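Adhesion and penetration protein autotransporter (Haemophilus influenzae, PDB 3SYJ) promotes adherence to and invasion of host cells, self-associates to drive bacterial aggregation, and probably acts as a serine protease through the N-terminal domain of its beta-helical passenger. Local coordinates at residues A[515-520]-A[530-535]. Sequence-based numbering, arbitrary orientation.
Sequences TGNESI and KLDYRK
Asn517 points its side chain into the backbone of 530-535. CG is anti to the carbonyl carbon and beside the backbone N (chi1 -73°), which sends the amide among three carbonyls. One amide face looks onto Asp532 O, 3.2 Å from Asn517 CG, while Leu531 O and Arg534 O lie near the outer end, Arg534 O close to the amide plane. Arg491 also touches the Asn517 side chain and forms a salt bridge with the carboxylate of Asp532. A short 3-10 segment at 530-532 turns the second chain here, closed by the bond from Tyr533 N to Lys530 O.

Farther along, main chain meets main chain. Tyr533 CA donates a nearly straight C-H...O contact to Ser519 O at 3.4 Å, with 158° at the hydrogen. The Tyr533 side chain sets off away from 515-520, yet CD1 still comes 3.6 Å from that oxygen, obliquely to the ring. One ring face carries Asp532 CB near its rim. Ile520 CA returns a more bent contact to Tyr533 O. Ile520 CG2 lies 3.8 Å from Lys535 CG and CD1 also touches that methylene, the two chains crossing at a slant. The lysine's ammonium group extends on to a salt bridge with Asp565.

Three waters fill out the junction. One accepts from Ser519 N at 2.8 Å and donates to Asp532 O, another accepts from Asn517 N and may donate to Arg534 O, and a third donates to both Ile520 O and Tyr533 O. Because the facing carbonyls are all acceptors, water and CA-H donors mediate between the main chains in this loop between beta-helix strands 510-514 and 536-539, supplemented by Ile520–Lys535 packing.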
loop_
_atom_site.group_PDB
_atom_site.type_symbol
_atom_site.label_atom_id
_atom_site.label_comp_id
_atom_site.label_asym_id
_atom_site.label_seq_id
_atom_site.Cartn_x
_atom_site.Cartn_y
_atom_site.Cartn_z
ATOM N N THR A 515 14.461 38.124 -12.036
ATOM C CA THR A 515 13.409 39.083 -11.676
ATOM C C THR A 515 12.671 39.688 -12.877
ATOM O O THR A 515 11.655 40.361 -12.713
ATOM C CB THR A 515 13.972 40.231 -10.817
ATOM O OG1 THR A 515 14.996 40.922 -11.549
ATOM C CG2 THR A 515 14.562 39.680 -9.523
ATOM N N GLY A 516 13.174 39.444 -14.080
ATOM C CA GLY A 516 12.547 39.972 -15.276
ATOM C C GLY A 516 12.973 41.403 -15.541
ATOM O O GLY A 516 13.706 41.993 -14.753
ATOM N N ASN A 517 12.521 41.958 -16.658
ATOM C CA ASN A 517 12.895 43.312 -17.026
ATOM C C ASN A 517 12.316 44.317 -16.043
ATOM O O ASN A 517 11.165 44.195 -15.615
ATOM C CB ASN A 517 12.445 43.639 -18.452
ATOM C CG ASN A 517 13.276 42.933 -19.500
ATOM O OD1 ASN A 517 12.758 42.465 -20.510
ATOM N ND2 ASN A 517 14.577 42.852 -19.265
ATOM N N GLU A 518 13.135 45.302 -15.694
ATOM C CA GLU A 518 12.756 46.373 -14.776
ATOM C C GLU A 518 11.520 47.149 -15.243
ATOM O O GLU A 518 10.581 47.344 -14.476
ATOM C CB GLU A 518 13.943 47.319 -14.567
ATOM C CG GLU A 518 13.604 48.641 -13.900
ATOM C CD GLU A 518 14.849 49.409 -13.477
ATOM O OE1 GLU A 518 15.694 48.826 -12.759
ATOM O OE2 GLU A 518 14.982 50.593 -13.858
ATOM N N SER A 519 11.520 47.588 -16.500
ATOM C CA SER A 519 10.387 48.328 -17.040
ATOM C C SER A 519 9.989 47.799 -18.399
ATOM O O SER A 519 10.825 47.278 -19.126
ATOM C CB SER A 519 10.720 49.813 -17.178
ATOM O OG SER A 519 9.743 50.470 -17.984
ATOM N N ILE A 520 8.710 47.937 -18.737
ATOM C CA ILE A 520 8.231 47.622 -20.077
ATOM C C ILE A 520 7.770 48.883 -20.800
ATOM O O ILE A 520 7.094 48.819 -21.822
ATOM C CB ILE A 520 7.094 46.595 -20.057
ATOM C CG1 ILE A 520 5.983 47.050 -19.109
ATOM C CG2 ILE A 520 7.627 45.230 -19.656
ATOM C CD1 ILE A 520 4.650 46.398 -19.386
ATOM N N LYS A 530 15.418 46.444 -27.364
ATOM C CA LYS A 530 14.052 45.997 -27.137
ATOM C C LYS A 530 13.951 44.847 -26.145
ATOM O O LYS A 530 12.943 44.714 -25.459
ATOM C CB LYS A 530 13.422 45.575 -28.470
ATOM C CG LYS A 530 11.966 45.989 -28.627
ATOM C CD LYS A 530 11.843 47.514 -28.669
ATOM C CE LYS A 530 10.392 47.974 -28.784
ATOM N NZ LYS A 530 9.770 47.707 -30.121
ATOM N N LEU A 531 14.982 44.006 -26.084
ATOM C CA LEU A 531 14.962 42.842 -25.194
ATOM C C LEU A 531 14.805 43.239 -23.726
ATOM O O LEU A 531 14.333 42.451 -22.913
ATOM C CB LEU A 531 16.227 41.990 -25.364
ATOM C CG LEU A 531 16.231 40.921 -26.457
ATOM C CD1 LEU A 531 16.058 41.568 -27.795
ATOM C CD2 LEU A 531 17.526 40.132 -26.433
ATOM N N ASP A 532 15.205 44.466 -23.398
ATOM C CA ASP A 532 15.188 44.950 -22.019
ATOM C C ASP A 532 13.853 45.563 -21.614
ATOM O O ASP A 532 13.682 45.974 -20.469
ATOM C CB ASP A 532 16.298 45.981 -21.806
ATOM C CG ASP A 532 17.685 45.370 -21.895
ATOM O OD1 ASP A 532 17.865 44.237 -21.405
ATOM O OD2 ASP A 532 18.598 46.020 -22.443
ATOM N N TYR A 533 12.904 45.631 -22.542
ATOM C CA TYR A 533 11.654 46.330 -22.251
ATOM C C TYR A 533 10.430 45.500 -22.578
ATOM O O TYR A 533 9.326 46.032 -22.716
ATOM C CB TYR A 533 11.619 47.682 -22.965
ATOM C CG TYR A 533 12.809 48.533 -22.599
ATOM C CD1 TYR A 533 12.816 49.287 -21.432
ATOM C CD2 TYR A 533 13.945 48.554 -23.399
ATOM C CE1 TYR A 533 13.911 50.059 -21.082
ATOM C CE2 TYR A 533 15.041 49.322 -23.062
ATOM C CZ TYR A 533 15.017 50.072 -21.899
ATOM O OH TYR A 533 16.105 50.835 -21.557
ATOM N N ARG A 534 10.635 44.191 -22.674
ATOM C CA ARG A 534 9.564 43.266 -23.005
ATOM C C ARG A 534 9.057 42.558 -21.756
ATOM O O ARG A 534 9.780 42.418 -20.774
ATOM C CB ARG A 534 10.055 42.241 -24.028
ATOM C CG ARG A 534 10.255 42.810 -25.426
ATOM C CD ARG A 534 8.916 43.139 -26.072
ATOM N NE ARG A 534 8.083 41.948 -26.247
ATOM C CZ ARG A 534 7.951 41.288 -27.394
ATOM N NH1 ARG A 534 8.600 41.699 -28.475
ATOM N NH2 ARG A 534 7.168 40.214 -27.464
ATOM N N LYS A 535 7.807 42.115 -21.801
ATOM C CA LYS A 535 7.218 41.370 -20.700
ATOM C C LYS A 535 7.790 39.964 -20.644
ATOM O O LYS A 535 7.835 39.348 -19.581
ATOM C CB LYS A 535 5.694 41.319 -20.845
ATOM C CG LYS A 535 5.012 42.624 -20.472
ATOM C CD LYS A 535 3.499 42.503 -20.426
ATOM C CE LYS A 535 2.851 42.815 -21.767
ATOM N NZ LYS A 535 1.464 43.355 -21.569
HETATM O O HOH W 1 10.608 40.827 -18.090
HETATM O O HOH W 2 13.854 47.455 -18.026
HETATM O O HOH W 3 7.286 47.102 -24.137
#